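Local coordinates for aldehyde dehydrogenase family protein (Pseudomonas syringae pv. tomato, PDB 6X9L) that oxidises long-chain aliphatic aldehydes, with octanal bound as a representative substrate and NAD+ as the nicotinamide cofactor, at residues A[404-409]-A[435-440]; A[274-279]-A[305-310]; A[62-67]-A[225-230]. The protein carries 1 engineered substitution. All blocks are in the same frame, centred on the assembly; numbering follows the deposited sequence.

Contact 1: A[404-409]-A[435-440]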
ATOM      1  N   THR A 404      16.148  -4.285  32.912  1.00 55.05           N
ATOM      2  CA  THR A 404      16.358  -2.873  32.616  1.00 55.46           C
ATOM      3  C   THR A 404      15.256  -2.401  31.676  1.00 55.37           C
ATOM      4  O   THR A 404      14.634  -3.202  30.969  1.00 55.22           O
ATOM      5  CB  THR A 404      17.719  -2.592  31.969  1.00 56.45           C
ATOM      6  OG1 THR A 404      17.793  -3.273  30.713  1.00 56.97           O
ATOM      7  CG2 THR A 404      18.836  -3.047  32.851  1.00 56.34           C
ATOM      8  N   ILE A 405      15.028  -1.080  31.678  1.00 47.84           N
ATOM      9  CA  ILE A 405      14.072  -0.471  30.757  1.00 47.43           C
ATOM     10  C   ILE A 405      14.492  -0.712  29.305  1.00 47.67           C
ATOM     11  O   ILE A 405      13.651  -0.936  28.431  1.00 47.18           O
ATOM     12  CB  ILE A 405      13.921   1.032  31.072  1.00 47.90           C
ATOM     13  CG1 ILE A 405      13.433   1.238  32.497  1.00 47.83           C
ATOM     14  CG2 ILE A 405      12.952   1.707  30.108  1.00 47.59           C
ATOM     15  CD1 ILE A 405      13.143   2.676  32.824  1.00 48.80           C
ATOM     16  N   ASP A 406      15.797  -0.654  29.018  1.00 60.04           N
ATOM     17  CA  ASP A 406      16.253  -0.988  27.673  1.00 60.89           C
ATOM     18  C   ASP A 406      15.832  -2.406  27.299  1.00 60.64           C
ATOM     19  O   ASP A 406      15.419  -2.665  26.160  1.00 60.87           O
ATOM     20  CB  ASP A 406      17.775  -0.838  27.569  1.00 61.84           C
ATOM     21  CG  ASP A 406      18.225   0.615  27.480  1.00 62.44           C
ATOM     22  OD1 ASP A 406      17.397   1.455  27.055  1.00 62.45           O
ATOM     23  OD2 ASP A 406      19.405   0.911  27.821  1.00 62.85           O
ATOM     24  N   GLU A 407      15.928  -3.333  28.257  1.00 62.85           N
ATOM     25  CA  GLU A 407      15.551  -4.721  28.026  1.00 62.67           C
ATOM     26  C   GLU A 407      14.054  -4.859  27.790  1.00 61.83           C
ATOM     27  O   GLU A 407      13.616  -5.639  26.929  1.00 61.98           O
ATOM     28  CB  GLU A 407      15.987  -5.561  29.220  1.00 62.31           C
ATOM     29  CG  GLU A 407      15.449  -6.959  29.224  1.00 62.09           C
ATOM     30  CD  GLU A 407      16.062  -7.774  30.335  1.00 62.05           C
ATOM     31  OE1 GLU A 407      17.119  -7.345  30.856  1.00 62.49           O
ATOM     32  OE2 GLU A 407      15.493  -8.833  30.683  1.00 61.60           O
ATOM     33  N   ALA A 408      13.255  -4.108  28.550  1.00 46.76           N
ATOM     34  CA  ALA A 408      11.807  -4.175  28.408  1.00 45.83           C
ATOM     35  C   ALA A 408      11.376  -3.779  27.005  1.00 46.24           C
ATOM     36  O   ALA A 408      10.472  -4.393  26.424  1.00 45.84           O
ATOM     37  CB  ALA A 408      11.143  -3.276  29.453  1.00 45.19           C
ATOM     38  N   VAL A 409      12.027  -2.763  26.436  1.00 49.93           N
ATOM     39  CA  VAL A 409      11.714  -2.340  25.072  1.00 50.54           C
ATOM     40  C   VAL A 409      12.079  -3.443  24.078  1.00 51.16           C
ATOM     41  O   VAL A 409      11.314  -3.747  23.144  1.00 51.19           O
ATOM     42  CB  VAL A 409      12.422  -1.001  24.754  1.00 51.41           C
ATOM     43  CG1 VAL A 409      12.318  -0.659  23.273  1.00 52.17           C
ATOM     44  CG2 VAL A 409      11.843   0.143  25.609  1.00 50.89           C
ATOM     45  N   ALA A 435       7.322   4.960  24.531  1.00 47.53           N
ATOM     46  CA  ALA A 435       6.306   4.739  23.508  1.00 47.28           C
ATOM     47  C   ALA A 435       6.877   4.959  22.117  1.00 48.03           C
ATOM     48  O   ALA A 435       6.623   4.172  21.200  1.00 47.81           O
ATOM     49  CB  ALA A 435       5.099   5.648  23.748  1.00 47.24           C
ATOM     50  N   SER A 436       7.675   6.011  21.942  1.00 56.15           N
ATOM     51  CA  SER A 436       8.257   6.263  20.631  1.00 56.95           C
ATOM     52  C   SER A 436       9.273   5.203  20.231  1.00 57.13           C
ATOM     53  O   SER A 436       9.746   5.226  19.091  1.00 57.88           O
ATOM     54  CB  SER A 436       8.912   7.636  20.623  1.00 57.85           C
ATOM     55  OG  SER A 436       9.890   7.671  21.636  1.00 58.10           O
ATOM     56  N   ARG A 437       9.622   4.292  21.141  1.00 50.26           N
ATOM     57  CA  ARG A 437      10.553   3.214  20.853  1.00 50.44           C
ATOM     58  C   ARG A 437       9.856   1.896  20.554  1.00 49.77           C
ATOM     59  O   ARG A 437      10.510   0.979  20.049  1.00 50.27           O
ATOM     60  CB  ARG A 437      11.539   3.038  22.018  1.00 50.31           C
ATOM     61  CG  ARG A 437      12.472   4.235  22.210  1.00 51.00           C
ATOM     62  CD  ARG A 437      13.276   4.129  23.487  1.00 50.74           C
ATOM     63  NE  ARG A 437      14.129   2.945  23.483  1.00 50.92           N
ATOM     64  CZ  ARG A 437      14.802   2.492  24.540  1.00 50.69           C
ATOM     65  NH1 ARG A 437      14.731   3.115  25.712  1.00 50.15           N
ATOM     66  NH2 ARG A 437      15.557   1.407  24.418  1.00 50.99           N
ATOM     67  N   ILE A 438       8.561   1.780  20.843  1.00 45.26           N
ATOM     68  CA  ILE A 438       7.787   0.603  20.447  1.00 44.65           C
ATOM     69  C   ILE A 438       7.402   0.722  18.969  1.00 45.02           C
ATOM     70  O   ILE A 438       6.765   1.699  18.549  1.00 45.00           O
ATOM     71  CB  ILE A 438       6.533   0.433  21.325  1.00 43.38           C
ATOM     72  CG1 ILE A 438       6.816   0.751  22.799  1.00 43.25           C
ATOM     73  CG2 ILE A 438       5.971  -0.981  21.182  1.00 42.49           C
ATOM     74  CD1 ILE A 438       7.493  -0.353  23.563  1.00 42.94           C
ATOM     75  N   ARG A 439       7.778  -0.287  18.181  1.00 35.17           N
ATOM     76  CA  ARG A 439       7.447  -0.347  16.759  1.00 35.60           C
ATOM     77  C   ARG A 439       6.050  -0.941  16.589  1.00 34.29           C
ATOM     78  O   ARG A 439       5.855  -2.142  16.369  1.00 33.91           O
ATOM     79  CB  ARG A 439       8.528  -1.116  16.023  1.00 36.99           C
ATOM     80  CG  ARG A 439       9.774  -0.249  16.028  1.00 38.44           C
ATOM     81  CD  ARG A 439      10.817  -0.683  15.088  1.00 39.92           C
ATOM     82  NE  ARG A 439      10.616  -0.293  13.692  1.00 40.69           N
ATOM     83  CZ  ARG A 439      10.467   0.948  13.258  1.00 40.61           C
ATOM     84  NH1 ARG A 439      10.394   1.945  14.107  1.00 40.11           N
ATOM     85  NH2 ARG A 439      10.351   1.170  11.959  1.00 40.74           N
ATOM     86  N   ALA A 440       5.060  -0.057  16.711  1.00 36.95           N
ATOM     87  CA  ALA A 440       3.655  -0.421  16.745  1.00 35.64           C
ATOM     88  C   ALA A 440       2.833   0.784  16.307  1.00 35.46           C
ATOM     89  O   ALA A 440       3.206   1.930  16.563  1.00 36.07           O
ATOM     90  CB  ALA A 440       3.235  -0.889  18.142  1.00 34.93           C
TER

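Contact 2: A[274-279]-A[305-310]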
ATOM      1  N   ASN A 274      -2.516  -0.318  41.114  1.00 74.13           N
ATOM      2  CA  ASN A 274      -3.584   0.263  40.275  1.00 73.93           C
ATOM      3  C   ASN A 274      -3.354   0.016  38.789  1.00 73.44           C
ATOM      4  O   ASN A 274      -4.262   0.304  38.047  1.00 73.24           O
ATOM      5  CB  ASN A 274      -3.732   1.759  40.501  1.00 74.41           C
ATOM      6  CG  ASN A 274      -4.374   2.056  41.829  1.00 74.84           C
ATOM      7  OD1 ASN A 274      -4.443   3.199  42.248  1.00 75.29           O
ATOM      8  ND2 ASN A 274      -4.853   1.027  42.495  1.00 74.72           N
ATOM      9  N   ALA A 275      -2.192  -0.471  38.372  1.00 55.45           N
ATOM     10  CA  ALA A 275      -1.982  -0.632  36.918  1.00 54.97           C
ATOM     11  C   ALA A 275      -2.109  -2.082  36.458  1.00 54.41           C
ATOM     12  O   ALA A 275      -2.411  -2.278  35.315  1.00 54.15           O
ATOM     13  CB  ALA A 275      -0.671  -0.026  36.502  1.00 55.10           C
ATOM     14  N   VAL A 276      -1.849  -3.056  37.315  1.00 48.68           N
ATOM     15  CA  VAL A 276      -1.947  -4.467  36.857  1.00 48.09           C
ATOM     16  C   VAL A 276      -3.393  -4.853  36.545  1.00 47.82           C
ATOM     17  O   VAL A 276      -3.616  -5.497  35.551  1.00 47.37           O
ATOM     18  CB  VAL A 276      -1.294  -5.440  37.845  1.00 47.98           C
ATOM     19  CG1 VAL A 276      -1.591  -6.866  37.465  1.00 47.46           C
ATOM     20  CG2 VAL A 276       0.194  -5.225  37.920  1.00 48.02           C
ATOM     21  N   PRO A 277      -4.393  -4.481  37.354  1.00 54.96           N
ATOM     22  CA  PRO A 277      -5.755  -4.861  37.073  1.00 54.69           C
ATOM     23  C   PRO A 277      -6.283  -4.314  35.746  1.00 54.59           C
ATOM     24  O   PRO A 277      -6.863  -5.047  35.043  1.00 54.26           O
ATOM     25  CB  PRO A 277      -6.526  -4.245  38.241  1.00 54.98           C
ATOM     26  CG  PRO A 277      -5.523  -4.219  39.322  1.00 55.36           C
ATOM     27  CD  PRO A 277      -4.246  -3.827  38.625  1.00 55.40           C
ATOM     28  N   PRO A 278      -6.078  -3.044  35.388  1.00 51.80           N
ATOM     29  CA  PRO A 278      -6.556  -2.524  34.123  1.00 51.62           C
ATOM     30  C   PRO A 278      -5.886  -3.242  32.953  1.00 51.11           C
ATOM     31  O   PRO A 278      -6.518  -3.416  31.994  1.00 50.81           O
ATOM     32  CB  PRO A 278      -6.208  -1.036  34.196  1.00 52.17           C
ATOM     33  CG  PRO A 278      -6.171  -0.784  35.656  1.00 52.51           C
ATOM     34  CD  PRO A 278      -5.495  -2.018  36.197  1.00 52.36           C
ATOM     35  N   GLY A 279      -4.603  -3.555  33.069  1.00 43.61           N
ATOM     36  CA  GLY A 279      -3.950  -4.315  32.015  1.00 43.21           C
ATOM     37  C   GLY A 279      -4.580  -5.679  31.799  1.00 42.69           C
ATOM     38  O   GLY A 279      -4.805  -6.094  30.657  1.00 42.30           O
ATOM     39  N   ALA A 305       6.359 -11.246  41.353  1.00 60.68           N
ATOM     40  CA  ALA A 305       5.478 -11.941  42.292  1.00 60.94           C
ATOM     41  C   ALA A 305       4.302 -11.069  42.715  1.00 61.08           C
ATOM     42  O   ALA A 305       3.196 -11.578  42.932  1.00 61.02           O
ATOM     43  CB  ALA A 305       6.259 -12.411  43.522  1.00 62.27           C
ATOM     44  N   GLU A 306       4.513  -9.758  42.831  1.00 61.93           N
ATOM     45  CA  GLU A 306       3.403  -8.873  43.160  1.00 62.06           C
ATOM     46  C   GLU A 306       2.388  -8.801  42.019  1.00 61.60           C
ATOM     47  O   GLU A 306       1.175  -8.873  42.253  1.00 61.57           O
ATOM     48  CB  GLU A 306       3.924  -7.482  43.507  1.00 62.87           C
ATOM     49  CG  GLU A 306       2.857  -6.587  44.099  1.00 63.40           C
ATOM     50  CD  GLU A 306       3.353  -5.191  44.430  1.00 64.34           C
ATOM     51  OE1 GLU A 306       2.566  -4.241  44.224  1.00 64.24           O
ATOM     52  OE2 GLU A 306       4.511  -5.037  44.899  1.00 65.31           O
ATOM     53  N   VAL A 307       2.861  -8.658  40.774  1.00 53.11           N
ATOM     54  CA  VAL A 307       1.922  -8.537  39.658  1.00 52.70           C
ATOM     55  C   VAL A 307       1.224  -9.868  39.404  1.00 52.20           C
ATOM     56  O   VAL A 307       0.038  -9.897  39.059  1.00 52.02           O
ATOM     57  CB  VAL A 307       2.610  -7.994  38.381  1.00 52.42           C
ATOM     58  CG1 VAL A 307       3.968  -7.363  38.693  1.00 52.71           C
ATOM     59  CG2 VAL A 307       2.727  -9.057  37.317  1.00 51.78           C
ATOM     60  N   GLU A 308       1.937 -10.987  39.581  1.00 54.44           N
ATOM     61  CA  GLU A 308       1.284 -12.293  39.513  1.00 54.19           C
ATOM     62  C   GLU A 308       0.068 -12.335  40.432  1.00 54.60           C
ATOM     63  O   GLU A 308      -1.058 -12.583  39.983  1.00 54.35           O
ATOM     64  CB  GLU A 308       2.265 -13.408  39.873  1.00 54.14           C
ATOM     65  CG  GLU A 308       3.199 -13.823  38.758  1.00 53.73           C
ATOM     66  CD  GLU A 308       4.173 -14.902  39.209  1.00 53.85           C
ATOM     67  OE1 GLU A 308       4.096 -15.313  40.391  1.00 54.27           O
ATOM     68  OE2 GLU A 308       5.008 -15.346  38.395  1.00 53.51           O
ATOM     69  N   ALA A 309       0.278 -12.066  41.729  1.00 55.40           N
ATOM     70  CA  ALA A 309      -0.830 -12.050  42.682  1.00 55.67           C
ATOM     71  C   ALA A 309      -1.942 -11.107  42.234  1.00 55.59           C
ATOM     72  O   ALA A 309      -3.130 -11.442  42.324  1.00 55.48           O
ATOM     73  CB  ALA A 309      -0.319 -11.648  44.062  1.00 56.23           C
ATOM     74  N   LEU A 310      -1.573  -9.917  41.759  1.00 61.28           N
ATOM     75  CA  LEU A 310      -2.574  -8.946  41.340  1.00 61.20           C
ATOM     76  C   LEU A 310      -3.341  -9.421  40.117  1.00 60.68           C
ATOM     77  O   LEU A 310      -4.513  -9.069  39.947  1.00 60.73           O
ATOM     78  CB  LEU A 310      -1.900  -7.612  41.057  1.00 61.34           C
ATOM     79  CG  LEU A 310      -1.429  -6.890  42.309  1.00 61.90           C
ATOM     80  CD1 LEU A 310      -0.198  -6.031  42.000  1.00 62.08           C
ATOM     81  CD2 LEU A 310      -2.580  -6.046  42.831  1.00 62.06           C
TER

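Contact 3: A[62-67]-A[225-230]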
ATOM      1  N   ALA A  62     -22.989  -4.509  -9.923  1.00 45.54           N
ATOM      2  CA  ALA A  62     -23.817  -3.457  -9.334  1.00 44.61           C
ATOM      3  C   ALA A  62     -22.952  -2.314  -8.831  1.00 44.18           C
ATOM      4  O   ALA A  62     -23.252  -1.137  -9.084  1.00 44.02           O
ATOM      5  CB  ALA A  62     -24.682  -4.006  -8.201  1.00 43.83           C
ATOM      6  N   ALA A  63     -21.857  -2.647  -8.136  1.00 36.49           N
ATOM      7  CA  ALA A  63     -20.959  -1.612  -7.630  1.00 36.01           C
ATOM      8  C   ALA A  63     -20.391  -0.781  -8.777  1.00 36.72           C
ATOM      9  O   ALA A  63     -20.412   0.454  -8.743  1.00 36.63           O
ATOM     10  CB  ALA A  63     -19.838  -2.253  -6.793  1.00 35.78           C
ATOM     11  N   ARG A  64     -19.876  -1.445  -9.805  1.00 38.91           N
ATOM     12  CA  ARG A  64     -19.377  -0.715 -10.963  1.00 39.63           C
ATOM     13  C   ARG A  64     -20.452   0.227 -11.505  1.00 39.31           C
ATOM     14  O   ARG A  64     -20.251   1.448 -11.576  1.00 39.29           O
ATOM     15  CB  ARG A  64     -18.897  -1.700 -12.034  1.00 40.60           C
ATOM     16  CG  ARG A  64     -18.294  -1.046 -13.255  1.00 41.25           C
ATOM     17  CD  ARG A  64     -17.214  -0.076 -12.860  1.00 41.33           C
ATOM     18  NE  ARG A  64     -16.099  -0.753 -12.223  1.00 41.77           N
ATOM     19  CZ  ARG A  64     -15.094  -0.114 -11.629  1.00 41.96           C
ATOM     20  NH1 ARG A  64     -15.082   1.223 -11.587  1.00 41.70           N
ATOM     21  NH2 ARG A  64     -14.109  -0.808 -11.059  1.00 42.36           N
ATOM     22  N   ALA A  65     -21.625  -0.315 -11.848  1.00 31.22           N
ATOM     23  CA  ALA A  65     -22.669   0.516 -12.452  1.00 31.14           C
ATOM     24  C   ALA A  65     -23.062   1.718 -11.584  1.00 30.64           C
ATOM     25  O   ALA A  65     -23.394   2.775 -12.120  1.00 31.01           O
ATOM     26  CB  ALA A  65     -23.898  -0.337 -12.760  1.00 31.35           C
ATOM     27  N   ALA A  66     -23.034   1.583 -10.258  1.00 32.60           N
ATOM     28  CA  ALA A  66     -23.415   2.667  -9.359  1.00 32.08           C
ATOM     29  C   ALA A  66     -22.305   3.671  -9.086  1.00 32.34           C
ATOM     30  O   ALA A  66     -22.574   4.684  -8.434  1.00 32.29           O
ATOM     31  CB  ALA A  66     -23.859   2.107  -8.010  1.00 31.39           C
ATOM     32  N   PHE A  67     -21.082   3.421  -9.553  1.00 38.83           N
ATOM     33  CA  PHE A  67     -19.935   4.209  -9.098  1.00 39.21           C
ATOM     34  C   PHE A  67     -19.952   5.627  -9.660  1.00 39.90           C
ATOM     35  O   PHE A  67     -19.649   6.585  -8.943  1.00 40.14           O
ATOM     36  CB  PHE A  67     -18.637   3.499  -9.471  1.00 39.78           C
ATOM     37  CG  PHE A  67     -17.408   4.340  -9.269  1.00 40.51           C
ATOM     38  CD1 PHE A  67     -16.986   4.683  -8.001  1.00 40.27           C
ATOM     39  CD2 PHE A  67     -16.662   4.775 -10.354  1.00 41.44           C
ATOM     40  CE1 PHE A  67     -15.845   5.457  -7.810  1.00 41.14           C
ATOM     41  CE2 PHE A  67     -15.528   5.546 -10.170  1.00 42.06           C
ATOM     42  CZ  PHE A  67     -15.119   5.891  -8.891  1.00 42.02           C
ATOM     43  N   HIS A 225     -10.829 -10.463  -8.671  1.00 41.74           N
ATOM     44  CA  HIS A 225     -11.766  -9.968  -9.664  1.00 41.95           C
ATOM     45  C   HIS A 225     -11.118  -8.879 -10.515  1.00 41.77           C
ATOM     46  O   HIS A 225     -10.505  -7.950  -9.977  1.00 41.33           O
ATOM     47  CB  HIS A 225     -13.032  -9.447  -9.005  1.00 41.80           C
ATOM     48  CG  HIS A 225     -14.186  -9.332  -9.950  1.00 42.15           C
ATOM     49  ND1 HIS A 225     -14.225  -8.392 -10.957  1.00 42.12           N
ATOM     50  CD2 HIS A 225     -15.340 -10.038 -10.049  1.00 42.67           C
ATOM     51  CE1 HIS A 225     -15.348  -8.527 -11.641  1.00 42.54           C
ATOM     52  NE2 HIS A 225     -16.046  -9.516 -11.108  1.00 42.86           N
ATOM     53  N   PRO A 226     -11.244  -8.949 -11.839  1.00 43.08           N
ATOM     54  CA  PRO A 226     -10.617  -7.937 -12.706  1.00 42.98           C
ATOM     55  C   PRO A 226     -11.249  -6.556 -12.620  1.00 42.62           C
ATOM     56  O   PRO A 226     -10.690  -5.599 -13.175  1.00 42.45           O
ATOM     57  CB  PRO A 226     -10.797  -8.521 -14.117  1.00 43.53           C
ATOM     58  CG  PRO A 226     -11.611  -9.780 -13.960  1.00 43.89           C
ATOM     59  CD  PRO A 226     -12.118  -9.870 -12.581  1.00 43.63           C
ATOM     60  N   ASP A 227     -12.398  -6.417 -11.974  1.00 59.82           N
ATOM     61  CA  ASP A 227     -13.097  -5.144 -11.965  1.00 59.69           C
ATOM     62  C   ASP A 227     -13.115  -4.511 -10.587  1.00 59.14           C
ATOM     63  O   ASP A 227     -13.818  -3.517 -10.381  1.00 59.05           O
ATOM     64  CB  ASP A 227     -14.521  -5.314 -12.491  1.00 60.27           C
ATOM     65  CG  ASP A 227     -15.066  -4.042 -13.103  1.00 60.48           C
ATOM     66  OD1 ASP A 227     -14.265  -3.128 -13.371  1.00 60.33           O
ATOM     67  OD2 ASP A 227     -16.294  -3.942 -13.315  1.00 60.81           O
ATOM     68  N   ILE A 228     -12.357  -5.056  -9.644  1.00 42.63           N
ATOM     69  CA  ILE A 228     -12.255  -4.505  -8.298  1.00 42.11           C
ATOM     70  C   ILE A 228     -10.941  -3.746  -8.190  1.00 41.77           C
ATOM     71  O   ILE A 228      -9.871  -4.282  -8.490  1.00 41.99           O
ATOM     72  CB  ILE A 228     -12.371  -5.616  -7.242  1.00 41.98           C
ATOM     73  CG1 ILE A 228     -13.814  -6.122  -7.261  1.00 42.24           C
ATOM     74  CG2 ILE A 228     -11.917  -5.119  -5.864  1.00 41.42           C
ATOM     75  CD1 ILE A 228     -14.161  -7.136  -6.210  1.00 42.31           C
ATOM     76  N   ASP A 229     -11.024  -2.487  -7.799  1.00 44.23           N
ATOM     77  CA  ASP A 229      -9.858  -1.621  -7.813  1.00 43.96           C
ATOM     78  C   ASP A 229      -9.065  -1.697  -6.532  1.00 43.52           C
ATOM     79  O   ASP A 229      -7.892  -1.319  -6.523  1.00 43.38           O
ATOM     80  CB  ASP A 229     -10.301  -0.180  -8.048  1.00 44.03           C
ATOM     81  CG  ASP A 229     -11.167  -0.051  -9.270  1.00 44.42           C
ATOM     82  OD1 ASP A 229     -10.667  -0.417 -10.354  1.00 44.77           O
ATOM     83  OD2 ASP A 229     -12.344   0.373  -9.143  1.00 44.44           O
ATOM     84  N   MET A 230      -9.685  -2.171  -5.459  1.00 45.13           N
ATOM     85  CA  MET A 230      -9.050  -2.204  -4.160  1.00 44.96           C
ATOM     86  C   MET A 230      -9.741  -3.265  -3.326  1.00 44.98           C
ATOM     87  O   MET A 230     -10.930  -3.525  -3.510  1.00 45.33           O
ATOM     88  CB  MET A 230      -9.126  -0.856  -3.451  1.00 45.00           C
ATOM     89  CG  MET A 230      -9.016  -0.994  -1.950  1.00 45.04           C
ATOM     90  SD  MET A 230      -9.078   0.568  -1.097  1.00 45.56           S
ATOM     91  CE  MET A 230      -9.158  -0.050   0.579  1.00 45.68           C
TER

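Contact 1: A[404-409]-A[435-440]
Asp406 and Val409, one turn apart on helix 405-413, meet the same guanidinium group from different directions and show how one arginine can join a charged and an apolar contact. Arg437 NH2 donates to Asp406 OD1 over 3.2 Å at 150°, and its NH1 adds a weak second bond to Asp406 OD1 at 3.4 Å. The oxygen lies close to the guanidinium plane, at its edge, yet the donor approaches from above the carboxylate plane. Both nitrogens go to the one oxygen, OD1, and the two flat groups are turned 67° against each other, unlike a flat, two-oxygen pairing. Val409 lies over a guanidinium face, its CG2 3.9 Å from Arg437 CZ, while Val409 CG1 rests 4.0 Å from Arg437 CB. The arginine chain bends at its third torsion (chi3 61°), which carries the charged end across the valine.

Further out, backbone bonds anchor the two segments. Thr404 is the N-cap of the helix, its OG1 accepting from Glu407 N at 3.1 Å. Arg437 belongs to a type I turn closed by Ile438 N and Ala435 O, 3.1 Å apart, at the end of helix 428-435. Asn413, near the other end of helix 405-413, bonds Arg437 O and Arg439 N, while Lys480 of the second subunit donates to Ala435 O. Asp406 also touches a crystal neighbour, so its pose may differ in solution. With the carboxylate in the first helical turn, the helix dipole and Arg437 would both probably stabilise its negative charge, and Val409 would shield the guanidinium face it lies over.

Contact 2: A[274-279]-A[305-310]
Leu310 N donates to Glu306 O over 3.0 Å, a regular helical bond in the turn that carries Leu310, which packs on Val276 of the neighbouring helix. The contact is an example of helix-helix packing in an alpha/beta domain. Helix 272-284 makes the beta-alpha-beta crossover between the adjacent parallel strands 263-266 and 296-300, and helix 304-316 follows directly after the second strand. The two helices are joined here through apolar side chains.

Val276 is at the centre of the contact, touching both partners, and its two methyl groups divide the work. With CG1 anti to the backbone N (chi1 171°) and CG2 beside it, the methyls spread across the facing helix: CG2 goes to Val307 CB at 3.7 Å, and CG1 goes to Leu310 CB, also at 3.7 Å. In both pairs the side chains run roughly at right angles, so Val276 reaches across its partners instead of lying along them. The CA atoms of the two valines are also the nearest across the two segments, 6.3 Å from Val276 CA to Val307 CA.

Pro277 and Pro278 follow Val276 and lack the N-H groups that would bond back to the preceding turn, which kinks the helix at this point. Beyond the pair, Val307 also packs on Phe272 and on Leu399 of strand 396-402, seating its helix against the sheet. Leu310 CD1 is 4.2 Å from Val276 CG2.

Contact 3: A[62-67]-A[225-230]
Arg64, on helix 53-71, spreads its guanidinium edge against Asp227 and Asp229 in the loop that leads into strand 230-234, and the bonds it makes range from firm to loose. The firm part gathers at one nitrogen. Arg64 NH2 donates to the backbone Asp227 O at 2.8 Å and 154°, with the oxygen near the guanidinium plane, and to Asp229 OD2 at 2.9 Å. Asp229 OD2 is met on the syn side but tilted out of the carboxylate plane, and its carboxylate stands steeply across the guanidinium.

The looser part lies along the carboxylate of Asp227. Arg64 NE is 3.2 Å from Asp227 OD1, but the bond is bent to 123° and weak, and the further one to Asp227 OD2, at 3.4 Å, is weak as well. The same carboxylate also touches the aliphatic chain, its OD2 3.5 Å from Arg64 CG. The arginine leaves the helix with CG anti to its own backbone nitrogen (chi1 -177°), then bends at the next two torsions, which brings NE and NH2 to Asp227. All three residues remain partly exposed, as befits a surface contact.

A second shell fixes the loop. His225 ND1 accepts from Asp227 N at 2.9 Å in the plane of the imidazole ring, while Val60 of helix 53-71 packs against Asp227. Asp229 OD2 also accepts from Val151 N in strand 143-155, so that oxygen links the arginine to the Rossmann-like, NAD-binding sheet of the family. Arg64, already positive, would probably favour the ionised form of both aspartates and offset the repulsion between them.

How the contacts relate
From the N terminus, contact 3 comes first: residues 62-67 wait for 225-230, closing a loop of 157 residues that ties an early helix to the sheet holding strands 143-155 and 230-234. Contact 2 then joins two helices beside the seven-stranded sheet, and contact 1 links helix 405-413 to the approach to strand 442-445, an edge strand of that sheet within the chain; each closes only 25 residues. The three loops run in series, without nesting or crossing. Contacts 1 and 2 have centres 20 Å apart, whereas the centres of contacts 2 and 3 are about 51 Å apart. Across the dimer, however, Phe67 packs on Arg439 of the second subunit, bringing the segments of contacts 3 and 1 together.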